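PDB 7DMB: putative methyltransferase from Emericella variicolor, which binds S-adenosyl-L-homocysteine and probably acts as a trans-acting methyltransferase in calbistrin biosynthesis. Local coordinates for residues A[200-205]-A[230-235]; A[277-282]-A[300-305]; A[296-301]-A[356-361]; A[305-310]-A[377-382]. All coordinates share one frame; numbering follows the deposited sequence.

Contact 1: residues A[200-205]-A[230-235]; sequences LRILEI and SSYVFT
Strands 200-205 and 231-235 run parallel, I202 against Y232 and L203 against V233, with their short axes 8° apart and 4.6 Å from each other at closest approach. The backbone ladder alternates regularly: I202 N donates to S231 O, V233 N to I202 O over 2.8 Å in an almost straight bond, and E204 N to V233 O. At the far end E204 O takes two donors of T235, its backbone N at 3.0 Å and its hydroxyl OG1 at 2.6 Å; the side-chain torsion of T235 (chi1 71°) sets OG1 between its own N and carbonyl carbon, where it can share the acceptor. A water bridges I202 O and S231 OG.

Side chains alternate between the two faces. On the one carrying I202, Y232 and E204, the methyl CG2 of I202 lies over the Y232 ring as a CH-pi contact, 4.2 Å from the centroid. The same ring's hydroxyl OH donates to E204 OE1 at 2.4 Å, a suspiciously short separation whose exact length is doubtful; the carboxylate oxygen comes in at the ring edge, in plane, although the two planes stand 68° apart. E204 reaches it with an extended chain, and T213 OG1 of helix 211-220 also bonds to OE1. On the other face L203 CD1 packs on V233 CG1 at 3.7 Å. Linked through helix 211-220, the strands form a beta-alpha-beta unit of the Rossmann-like methyltransferase fold, and I205 at the strand end touches the bound S-adenosyl-L-homocysteine.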
# COMPACT_ATOMS: atom_id res chain seq x y z
N LEU A 200 -15.19 -8.98 17.70
CA LEU A 200 -14.40 -9.30 16.52
C LEU A 200 -12.98 -9.70 16.89
O LEU A 200 -12.32 -9.04 17.70
CB LEU A 200 -14.39 -8.09 15.57
CG LEU A 200 -14.34 -8.35 14.06
CD1 LEU A 200 -15.60 -9.05 13.58
CD2 LEU A 200 -14.06 -7.05 13.28
N ARG A 201 -12.52 -10.81 16.32
CA ARG A 201 -11.12 -11.23 16.40
C ARG A 201 -10.44 -10.80 15.10
O ARG A 201 -10.78 -11.30 14.02
CB ARG A 201 -11.03 -12.73 16.65
CG ARG A 201 -11.76 -13.17 17.94
CD ARG A 201 -11.98 -14.67 18.03
NE ARG A 201 -12.76 -15.19 16.90
CZ ARG A 201 -12.87 -16.48 16.58
NH1 ARG A 201 -12.25 -17.39 17.31
NH2 ARG A 201 -13.59 -16.86 15.52
N ILE A 202 -9.52 -9.84 15.19
CA ILE A 202 -8.89 -9.22 14.03
C ILE A 202 -7.39 -9.50 14.08
O ILE A 202 -6.78 -9.42 15.15
CB ILE A 202 -9.10 -7.69 13.94
CG1 ILE A 202 -10.56 -7.31 13.88
CG2 ILE A 202 -8.41 -7.11 12.69
CD1 ILE A 202 -11.02 -6.60 15.13
N LEU A 203 -6.81 -9.83 12.92
CA LEU A 203 -5.37 -9.92 12.77
C LEU A 203 -4.98 -9.07 11.57
O LEU A 203 -5.60 -9.18 10.51
CB LEU A 203 -4.92 -11.37 12.57
CG LEU A 203 -3.41 -11.63 12.56
CD1 LEU A 203 -3.07 -12.89 13.36
CD2 LEU A 203 -2.90 -11.75 11.14
N GLU A 204 -3.97 -8.22 11.73
CA GLU A 204 -3.46 -7.46 10.58
C GLU A 204 -2.07 -7.99 10.18
O GLU A 204 -1.16 -8.04 11.01
CB GLU A 204 -3.41 -5.96 10.86
CG GLU A 204 -2.76 -5.17 9.73
CD GLU A 204 -2.86 -3.70 9.96
OE1 GLU A 204 -3.39 -3.31 11.03
OE2 GLU A 204 -2.39 -2.92 9.09
N ILE A 205 -1.95 -8.39 8.91
CA ILE A 205 -0.68 -8.79 8.30
C ILE A 205 0.13 -7.55 7.98
O ILE A 205 -0.42 -6.54 7.52
CB ILE A 205 -0.91 -9.62 7.01
CG1 ILE A 205 -1.89 -10.77 7.24
CG2 ILE A 205 0.43 -10.13 6.43
CD1 ILE A 205 -1.33 -11.85 8.08
N SER A 230 -12.84 -7.95 20.30
CA SER A 230 -12.30 -8.60 21.49
C SER A 230 -10.78 -8.57 21.51
O SER A 230 -10.18 -8.53 22.59
CB SER A 230 -12.81 -10.05 21.58
OG SER A 230 -12.42 -10.83 20.45
N SER A 231 -10.15 -8.55 20.34
CA SER A 231 -8.73 -8.80 20.23
C SER A 231 -8.26 -8.26 18.89
O SER A 231 -8.84 -8.60 17.85
CB SER A 231 -8.47 -10.31 20.35
OG SER A 231 -7.10 -10.64 20.25
N TYR A 232 -7.23 -7.42 18.91
CA TYR A 232 -6.55 -6.99 17.68
C TYR A 232 -5.12 -7.52 17.72
O TYR A 232 -4.32 -7.10 18.56
CB TYR A 232 -6.56 -5.46 17.55
CG TYR A 232 -6.24 -4.95 16.16
CD1 TYR A 232 -7.23 -4.36 15.38
CD2 TYR A 232 -4.95 -5.06 15.62
CE1 TYR A 232 -6.96 -3.90 14.10
CE2 TYR A 232 -4.68 -4.61 14.33
CZ TYR A 232 -5.68 -4.02 13.58
OH TYR A 232 -5.43 -3.56 12.30
N VAL A 233 -4.80 -8.43 16.81
CA VAL A 233 -3.44 -8.96 16.67
C VAL A 233 -2.74 -8.15 15.58
O VAL A 233 -3.02 -8.29 14.39
CB VAL A 233 -3.43 -10.46 16.38
CG1 VAL A 233 -2.01 -10.96 16.35
CG2 VAL A 233 -4.27 -11.23 17.43
N PHE A 234 -1.84 -7.26 16.01
CA PHE A 234 -0.98 -6.47 15.13
C PHE A 234 0.24 -7.31 14.78
O PHE A 234 1.02 -7.68 15.67
CB PHE A 234 -0.58 -5.19 15.87
CG PHE A 234 0.26 -4.20 15.08
CD1 PHE A 234 -0.27 -2.99 14.67
CD2 PHE A 234 1.61 -4.45 14.81
CE1 PHE A 234 0.50 -2.06 13.97
CE2 PHE A 234 2.38 -3.53 14.12
CZ PHE A 234 1.83 -2.33 13.69
N THR A 235 0.41 -7.65 13.50
CA THR A 235 1.57 -8.44 13.10
C THR A 235 2.32 -7.78 11.96
O THR A 235 1.78 -6.96 11.20
CB THR A 235 1.22 -9.90 12.70
OG1 THR A 235 0.52 -9.93 11.45
CG2 THR A 235 0.38 -10.57 13.79
O HOH W 1 -7.58 -10.98 17.26

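Contact 2: residues A[277-282]-A[300-305]; sequences DVVIAS and TLLQPK. With SAH (S-adenosyl-L-homocysteine), chain C.
A central strand of the Rossmann-like methyltransferase sheet, 276-282, is packed here against the end of helix 291-301 and the short strand 302-303 that follows it, and the strand's far end reaches the cofactor site. D277 and Q303 make the polar part. Q303 NE2 donates to D277 OD1 over 3.1 Å, with an N-H...O angle of 143°; it meets the oxygen on the anti side, 25° out of the carboxylate plane, and the amide and carboxylate planes are 75° apart. The bent chain of Q303 turns its other amide atom back on its own segment, where OE1 accepts from K305 N at 3.1 Å. Both amide atoms are therefore engaged, one across the contact and one within the turn. OD1 of D277 has a second partner, since R201 forms a salt bridge to it.

The apolar part centres on V279, whose CG2 meets L302 CD2 at 3.6 Å and L301 CB at 4.3 Å. CG2 of V279 lies anti to its carbonyl carbon, which turns this branch to the leucines; L302 CD2 also approaches D277 O at 3.7 Å, so one methyl covers both the valine and the backbone before it. At the opposite end of the strand, S282 O accepts a hydrogen bond from the amino N of S-adenosyl-L-homocysteine at 3.2 Å.

Strand 276-282 is flanked by two others: through the backbone D277 and V278 bond to R201 of strand 200-205, and D277 and V279 to F307 of strand 306-313, while L302 reaches onward to V382 of strand 375-382.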
# COMPACT_ATOMS: atom_id res chain seq x y z
N ASP A 277 -11.85 -13.63 12.67
CA ASP A 277 -13.01 -13.26 11.87
C ASP A 277 -12.62 -12.39 10.69
O ASP A 277 -13.22 -12.51 9.61
CB ASP A 277 -14.03 -12.54 12.75
CG ASP A 277 -14.33 -13.32 14.00
OD1 ASP A 277 -14.72 -14.50 13.85
OD2 ASP A 277 -14.13 -12.78 15.12
N VAL A 278 -11.65 -11.51 10.87
CA VAL A 278 -11.22 -10.59 9.83
C VAL A 278 -9.70 -10.54 9.84
O VAL A 278 -9.08 -10.37 10.90
CB VAL A 278 -11.81 -9.17 10.01
CG1 VAL A 278 -11.39 -8.25 8.85
CG2 VAL A 278 -13.34 -9.21 10.10
N VAL A 279 -9.09 -10.72 8.67
CA VAL A 279 -7.67 -10.48 8.48
C VAL A 279 -7.53 -9.21 7.65
O VAL A 279 -8.16 -9.09 6.60
CB VAL A 279 -6.96 -11.67 7.80
CG1 VAL A 279 -5.57 -11.28 7.32
CG2 VAL A 279 -6.88 -12.86 8.76
N ILE A 280 -6.72 -8.27 8.14
CA ILE A 280 -6.45 -7.01 7.46
C ILE A 280 -5.06 -7.07 6.83
O ILE A 280 -4.11 -7.55 7.46
CB ILE A 280 -6.55 -5.80 8.42
CG1 ILE A 280 -7.84 -5.83 9.27
CG2 ILE A 280 -6.40 -4.48 7.66
CD1 ILE A 280 -9.04 -5.36 8.54
N ALA A 281 -4.93 -6.56 5.60
CA ALA A 281 -3.62 -6.45 4.96
C ALA A 281 -3.59 -5.26 4.00
O ALA A 281 -4.39 -5.21 3.05
CB ALA A 281 -3.27 -7.75 4.23
N SER A 282 -2.66 -4.32 4.23
CA SER A 282 -2.55 -3.15 3.36
C SER A 282 -1.14 -3.14 2.77
O SER A 282 -0.16 -2.87 3.47
CB SER A 282 -2.85 -1.86 4.11
OG SER A 282 -2.59 -0.71 3.32
N THR A 300 -6.05 -20.05 6.22
CA THR A 300 -5.80 -20.88 7.39
C THR A 300 -6.15 -20.15 8.68
O THR A 300 -6.72 -20.75 9.61
CB THR A 300 -4.34 -21.34 7.40
OG1 THR A 300 -4.14 -22.27 6.33
CG2 THR A 300 -3.96 -21.99 8.71
N LEU A 301 -5.86 -18.85 8.75
CA LEU A 301 -6.13 -18.06 9.95
C LEU A 301 -7.62 -17.77 10.15
O LEU A 301 -8.04 -17.53 11.29
CB LEU A 301 -5.35 -16.74 9.91
CG LEU A 301 -3.83 -16.85 10.07
CD1 LEU A 301 -3.13 -15.58 9.60
CD2 LEU A 301 -3.47 -17.14 11.53
N LEU A 302 -8.42 -17.79 9.08
CA LEU A 302 -9.80 -17.31 9.16
C LEU A 302 -10.79 -18.41 9.57
O LEU A 302 -10.65 -19.57 9.18
CB LEU A 302 -10.22 -16.74 7.80
CG LEU A 302 -9.55 -15.39 7.52
CD1 LEU A 302 -9.65 -15.01 6.03
CD2 LEU A 302 -10.18 -14.32 8.42
N GLN A 303 -11.79 -18.02 10.37
CA GLN A 303 -12.90 -18.90 10.69
C GLN A 303 -13.71 -19.15 9.42
O GLN A 303 -13.52 -18.46 8.42
CB GLN A 303 -13.75 -18.32 11.82
CG GLN A 303 -14.52 -17.06 11.47
CD GLN A 303 -16.01 -17.20 11.63
OE1 GLN A 303 -16.60 -18.25 11.31
NE2 GLN A 303 -16.65 -16.15 12.14
N PRO A 304 -14.58 -20.17 9.39
CA PRO A 304 -15.21 -20.55 8.10
C PRO A 304 -16.04 -19.45 7.47
O PRO A 304 -16.19 -19.45 6.24
CB PRO A 304 -16.07 -21.78 8.47
CG PRO A 304 -16.10 -21.85 9.98
CD PRO A 304 -14.93 -21.09 10.49
N LYS A 305 -16.55 -18.49 8.25
CA LYS A 305 -17.26 -17.34 7.71
C LYS A 305 -16.40 -16.07 7.69
O LYS A 305 -16.94 -14.98 7.50
CB LYS A 305 -18.55 -17.09 8.50
CG LYS A 305 -19.59 -18.22 8.33
CD LYS A 305 -20.46 -18.41 9.58
CE LYS A 305 -21.90 -17.94 9.36
NZ LYS A 305 -22.59 -17.55 10.63
N SAH C . 0.98 -1.75 6.23
CA SAH C . 2.18 -0.91 5.98
CB SAH C . 2.25 -0.44 4.52
CG SAH C . 2.83 -1.48 3.59
SD SAH C . 4.61 -1.78 3.82
C SAH C . 2.14 0.30 6.91
O SAH C . 3.23 0.63 7.43
OXT SAH C . 1.03 0.85 7.10
C5' SAH C . 4.66 -3.59 3.82
C4' SAH C . 4.79 -4.16 5.22
O4' SAH C . 4.63 -5.60 5.15
C3' SAH C . 6.15 -3.90 5.87
O3' SAH C . 5.96 -3.43 7.19
C2' SAH C . 6.84 -5.27 5.80
O2' SAH C . 7.76 -5.53 6.84
C1' SAH C . 5.65 -6.23 5.89
N9 SAH C . 5.92 -7.52 5.27
C8 SAH C . 6.71 -7.74 4.18
N7 SAH C . 6.78 -9.00 3.82
C5 SAH C . 5.99 -9.66 4.75
C6 SAH C . 5.66 -11.02 4.91
N6 SAH C . 6.12 -11.98 4.11
N1 SAH C . 4.84 -11.35 5.94
C2 SAH C . 4.40 -10.37 6.73
N3 SAH C . 4.63 -9.06 6.68
C4 SAH C . 5.45 -8.76 5.65

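Contact 3: residues A[296-301]-A[356-361]; sequences KNVRTL and AGFEGL
R299 sets its CB against the CZ end of the F358 ring, 3.8 Å from CZ, and then sends its guanidinium past the ring to the backbone of G357. CG of R299 stands anti to its backbone N (chi1 -179°), which carries the chain from the helix to the turn 356-357. There NE donates to G357 O over 3.1 Å, N-H...O angle 163°. The oxygen lies in the guanidinium plane, at its edge, whereas the donor sits above the carbonyl plane, 39° out of it, and so does not use a lone pair.

V298 brings CG1 to the edge of the F358 ring, 4.0 Å from CZ and near the ring plane, the two side chains crossing at about a right angle. One turn before R299, K296 rests CG on A356, 3.9 Å from its CB, and A356 CB also approaches K296 N at 3.7 Å.

G357, at positive phi, ends helix 346-355 in a Schellman motif; its CA lies 3.6 Å from R299 NE. Helix 291-301 thus packs on the exit of helix 346-355 and the start of strand 358-366. Chemically the contact is chiefly apolar, with a single directional bond from the partly exposed side chain of R299: the cationic arginine meets a neutral carbonyl here, so the bond is probably charge-assisted, with no carboxylate partner for it in these two segments.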
# COMPACT_ATOMS: atom_id res chain seq x y z
N LYS A 296 -3.60 -18.70 0.76
CA LYS A 296 -3.93 -19.92 1.52
C LYS A 296 -3.51 -19.80 2.98
O LYS A 296 -4.17 -20.37 3.86
CB LYS A 296 -3.27 -21.15 0.89
CG LYS A 296 -3.79 -21.55 -0.50
CD LYS A 296 -3.00 -22.75 -1.08
CE LYS A 296 -3.61 -23.22 -2.40
NZ LYS A 296 -3.05 -24.52 -2.86
N ASN A 297 -2.43 -19.09 3.25
CA ASN A 297 -2.03 -18.89 4.64
C ASN A 297 -2.96 -17.91 5.35
O ASN A 297 -3.25 -18.09 6.54
CB ASN A 297 -0.57 -18.43 4.72
CG ASN A 297 0.41 -19.54 4.37
OD1 ASN A 297 0.11 -20.73 4.53
ND2 ASN A 297 1.58 -19.16 3.87
N VAL A 298 -3.47 -16.91 4.63
CA VAL A 298 -4.49 -16.04 5.21
C VAL A 298 -5.75 -16.85 5.52
O VAL A 298 -6.38 -16.67 6.57
CB VAL A 298 -4.80 -14.86 4.28
CG1 VAL A 298 -6.01 -14.09 4.80
CG2 VAL A 298 -3.60 -13.93 4.18
N ARG A 299 -6.15 -17.76 4.62
CA ARG A 299 -7.37 -18.54 4.82
C ARG A 299 -7.24 -19.46 6.03
O ARG A 299 -8.20 -19.66 6.78
CB ARG A 299 -7.69 -19.36 3.57
CG ARG A 299 -8.98 -20.20 3.72
CD ARG A 299 -8.93 -21.45 2.88
NE ARG A 299 -10.23 -21.81 2.32
CZ ARG A 299 -11.03 -22.76 2.82
NH1 ARG A 299 -10.66 -23.44 3.90
NH2 ARG A 299 -12.19 -23.02 2.24
N THR A 300 -6.05 -20.05 6.22
CA THR A 300 -5.80 -20.88 7.39
C THR A 300 -6.15 -20.15 8.68
O THR A 300 -6.72 -20.75 9.61
CB THR A 300 -4.34 -21.34 7.40
OG1 THR A 300 -4.14 -22.27 6.33
CG2 THR A 300 -3.96 -21.99 8.71
N LEU A 301 -5.86 -18.85 8.75
CA LEU A 301 -6.13 -18.06 9.95
C LEU A 301 -7.62 -17.77 10.15
O LEU A 301 -8.04 -17.53 11.29
CB LEU A 301 -5.35 -16.74 9.91
CG LEU A 301 -3.83 -16.85 10.07
CD1 LEU A 301 -3.13 -15.58 9.60
CD2 LEU A 301 -3.47 -17.14 11.53
N ALA A 356 -7.10 -19.94 -3.96
CA ALA A 356 -6.65 -20.11 -2.58
C ALA A 356 -7.76 -20.50 -1.62
O ALA A 356 -7.53 -20.54 -0.41
CB ALA A 356 -6.00 -18.81 -2.08
N GLY A 357 -8.97 -20.76 -2.11
CA GLY A 357 -10.08 -21.12 -1.26
C GLY A 357 -10.95 -19.98 -0.77
O GLY A 357 -11.70 -20.17 0.20
N PHE A 358 -10.88 -18.80 -1.40
CA PHE A 358 -11.87 -17.76 -1.17
C PHE A 358 -12.90 -17.79 -2.30
O PHE A 358 -12.66 -18.38 -3.35
CB PHE A 358 -11.20 -16.38 -1.10
CG PHE A 358 -10.23 -16.21 0.05
CD1 PHE A 358 -10.62 -15.55 1.21
CD2 PHE A 358 -8.93 -16.68 -0.04
CE1 PHE A 358 -9.73 -15.38 2.27
CE2 PHE A 358 -8.03 -16.51 1.01
CZ PHE A 358 -8.43 -15.86 2.16
N GLU A 359 -14.05 -17.15 -2.07
CA GLU A 359 -15.09 -17.00 -3.08
C GLU A 359 -14.74 -15.92 -4.09
O GLU A 359 -15.59 -15.10 -4.46
CB GLU A 359 -16.45 -16.67 -2.45
CG GLU A 359 -16.91 -17.61 -1.35
CD GLU A 359 -18.26 -17.19 -0.73
OE1 GLU A 359 -18.90 -18.04 -0.06
OE2 GLU A 359 -18.67 -16.02 -0.92
N GLY A 360 -13.48 -15.88 -4.54
CA GLY A 360 -13.10 -14.71 -5.30
C GLY A 360 -13.29 -13.45 -4.47
O GLY A 360 -13.38 -13.47 -3.23
N LEU A 361 -13.36 -12.34 -5.19
CA LEU A 361 -13.68 -11.07 -4.55
C LEU A 361 -15.13 -11.06 -4.08
O LEU A 361 -16.01 -11.70 -4.67
CB LEU A 361 -13.42 -9.90 -5.52
CG LEU A 361 -11.98 -9.47 -5.80
CD1 LEU A 361 -11.94 -8.46 -6.94
CD2 LEU A 361 -11.33 -8.88 -4.54

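Contact 4: residues A[305-310]-A[377-382]; sequences KGFLFN and NMLARV
An antiparallel pair within the mixed sheet, strands 306-310 and 377-382, carries this contact, with N-to-C directions 158° apart. L308 and A380 form a hydrogen-bonded pair, exchanging L308 N to A380 O (2.8 Å) and A380 N to L308 O (2.9 Å); N310 and M378 repeat it, the bond from N310 N to M378 O being nearly straight. V382 N closes the row on G306 O.

The two intervening non-hydrogen-bonded pairs, F307 with R381 and F309 with L379, put their side chains on one face. R381 CG lies over the F307 ring as a CH-pi contact, 4.0 Å from the centroid. Beyond it the chain bends, and NE comes 3.2 Å from F307 CZ, which lies at the guanidinium edge; ring and guanidinium planes are 61° apart, so they do not stack. F307 CD1 also touches L379 CG at 3.5 Å. As in class I methyltransferases, the single reversed strand, here 375-382, is inserted between 306-313 and 358-366, giving the order 3-2-1-4-5-7-6.

Farther along, the amide of N377 runs alongside the F309 ring with their planes 1° apart, N377 CB being 3.8 Å from F309 CE1. Its OD1 is held by Q311 and its ND2 by G365 and S184, which fixes the amide's orientation. On the face of L308 and A380, L353 of helix 346-355 touches both residues.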
# COMPACT_ATOMS: atom_id res chain seq x y z
N LYS A 305 -16.55 -18.49 8.25
CA LYS A 305 -17.26 -17.34 7.71
C LYS A 305 -16.40 -16.07 7.69
O LYS A 305 -16.94 -14.98 7.50
CB LYS A 305 -18.55 -17.09 8.50
CG LYS A 305 -19.59 -18.22 8.33
CD LYS A 305 -20.46 -18.41 9.58
CE LYS A 305 -21.90 -17.94 9.36
NZ LYS A 305 -22.59 -17.55 10.63
N GLY A 306 -15.08 -16.19 7.88
CA GLY A 306 -14.23 -15.02 8.00
C GLY A 306 -13.95 -14.32 6.66
O GLY A 306 -14.28 -14.80 5.58
N PHE A 307 -13.30 -13.15 6.77
CA PHE A 307 -13.07 -12.26 5.64
C PHE A 307 -11.62 -11.79 5.63
O PHE A 307 -11.03 -11.52 6.68
CB PHE A 307 -13.97 -11.00 5.69
CG PHE A 307 -15.36 -11.22 5.16
CD1 PHE A 307 -15.66 -11.02 3.81
CD2 PHE A 307 -16.39 -11.61 6.01
CE1 PHE A 307 -16.94 -11.20 3.34
CE2 PHE A 307 -17.67 -11.81 5.53
CZ PHE A 307 -17.95 -11.60 4.21
N LEU A 308 -11.07 -11.68 4.43
CA LEU A 308 -9.85 -10.92 4.18
C LEU A 308 -10.24 -9.54 3.65
O LEU A 308 -10.97 -9.44 2.66
CB LEU A 308 -8.94 -11.64 3.18
CG LEU A 308 -7.84 -10.76 2.57
CD1 LEU A 308 -6.86 -10.27 3.64
CD2 LEU A 308 -7.14 -11.52 1.48
N PHE A 309 -9.77 -8.49 4.32
CA PHE A 309 -9.85 -7.15 3.76
C PHE A 309 -8.45 -6.76 3.32
O PHE A 309 -7.54 -6.65 4.15
CB PHE A 309 -10.43 -6.13 4.74
CG PHE A 309 -10.29 -4.72 4.26
CD1 PHE A 309 -11.03 -4.25 3.19
CD2 PHE A 309 -9.36 -3.87 4.84
CE1 PHE A 309 -10.87 -2.96 2.72
CE2 PHE A 309 -9.22 -2.58 4.38
CZ PHE A 309 -9.97 -2.13 3.32
N ASN A 310 -8.28 -6.57 2.02
CA ASN A 310 -6.97 -6.44 1.39
C ASN A 310 -6.91 -5.12 0.62
O ASN A 310 -7.61 -4.94 -0.38
CB ASN A 310 -6.71 -7.64 0.47
CG ASN A 310 -5.29 -7.69 -0.07
OD1 ASN A 310 -4.34 -7.23 0.55
ND2 ASN A 310 -5.15 -8.28 -1.25
N ASN A 377 -9.52 -1.37 -2.52
CA ASN A 377 -9.95 -1.89 -1.21
C ASN A 377 -10.83 -3.10 -1.47
O ASN A 377 -11.99 -2.96 -1.86
CB ASN A 377 -10.71 -0.83 -0.41
CG ASN A 377 -9.86 0.41 -0.09
OD1 ASN A 377 -9.02 0.38 0.82
ND2 ASN A 377 -10.07 1.48 -0.84
N MET A 378 -10.28 -4.30 -1.23
CA MET A 378 -10.92 -5.55 -1.62
C MET A 378 -11.35 -6.35 -0.38
O MET A 378 -10.57 -6.53 0.55
CB MET A 378 -9.97 -6.40 -2.46
CG MET A 378 -9.61 -5.78 -3.79
SD MET A 378 -8.23 -6.61 -4.60
CE MET A 378 -6.84 -5.86 -3.77
N LEU A 379 -12.58 -6.84 -0.40
CA LEU A 379 -13.08 -7.74 0.63
C LEU A 379 -13.34 -9.10 -0.01
O LEU A 379 -13.96 -9.19 -1.08
CB LEU A 379 -14.35 -7.18 1.28
CG LEU A 379 -14.85 -7.88 2.55
CD1 LEU A 379 -13.80 -7.88 3.67
CD2 LEU A 379 -16.14 -7.22 3.05
N ALA A 380 -12.83 -10.15 0.61
CA ALA A 380 -12.99 -11.50 0.09
C ALA A 380 -13.40 -12.40 1.24
O ALA A 380 -12.92 -12.23 2.37
CB ALA A 380 -11.70 -12.02 -0.54
N ARG A 381 -14.29 -13.35 0.94
CA ARG A 381 -14.85 -14.28 1.92
C ARG A 381 -14.27 -15.67 1.72
O ARG A 381 -14.01 -16.10 0.60
CB ARG A 381 -16.38 -14.35 1.79
CG ARG A 381 -17.08 -15.02 2.94
CD ARG A 381 -18.60 -14.95 2.82
NE ARG A 381 -19.17 -14.58 4.12
CZ ARG A 381 -20.00 -15.33 4.84
NH1 ARG A 381 -20.40 -16.53 4.41
NH2 ARG A 381 -20.41 -14.87 6.00
N VAL A 382 -14.07 -16.37 2.84
CA VAL A 382 -13.64 -17.76 2.76
C VAL A 382 -14.70 -18.57 2.01
O VAL A 382 -15.91 -18.37 2.19
CB VAL A 382 -13.40 -18.33 4.17
CG1 VAL A 382 -13.09 -19.83 4.09
CG2 VAL A 382 -12.27 -17.56 4.87

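In the fold
All four contacts share one seven-stranded sheet or the helices on it. Contact 1 and contact 2 meet through neighbouring strands, with I205 N 2.7 Å from I280 O and L203 O 2.8 Å from I280 N. Contact 4 continues the sheet on the other side: V279 O lies 2.9 Å from F309 N, and E359 N lies 2.9 Å from R381 O, bringing in contact 3. Contacts 2 and 3 share T300 and L301, their centres about 8 Å apart. S-adenosyl-L-homocysteine sits at strand ends of contacts 1 and 2, touching I205 and S282, whereas the side chains of V298 (contact 3) and N310 (contact 4) stay about 9 and 10 Å from it.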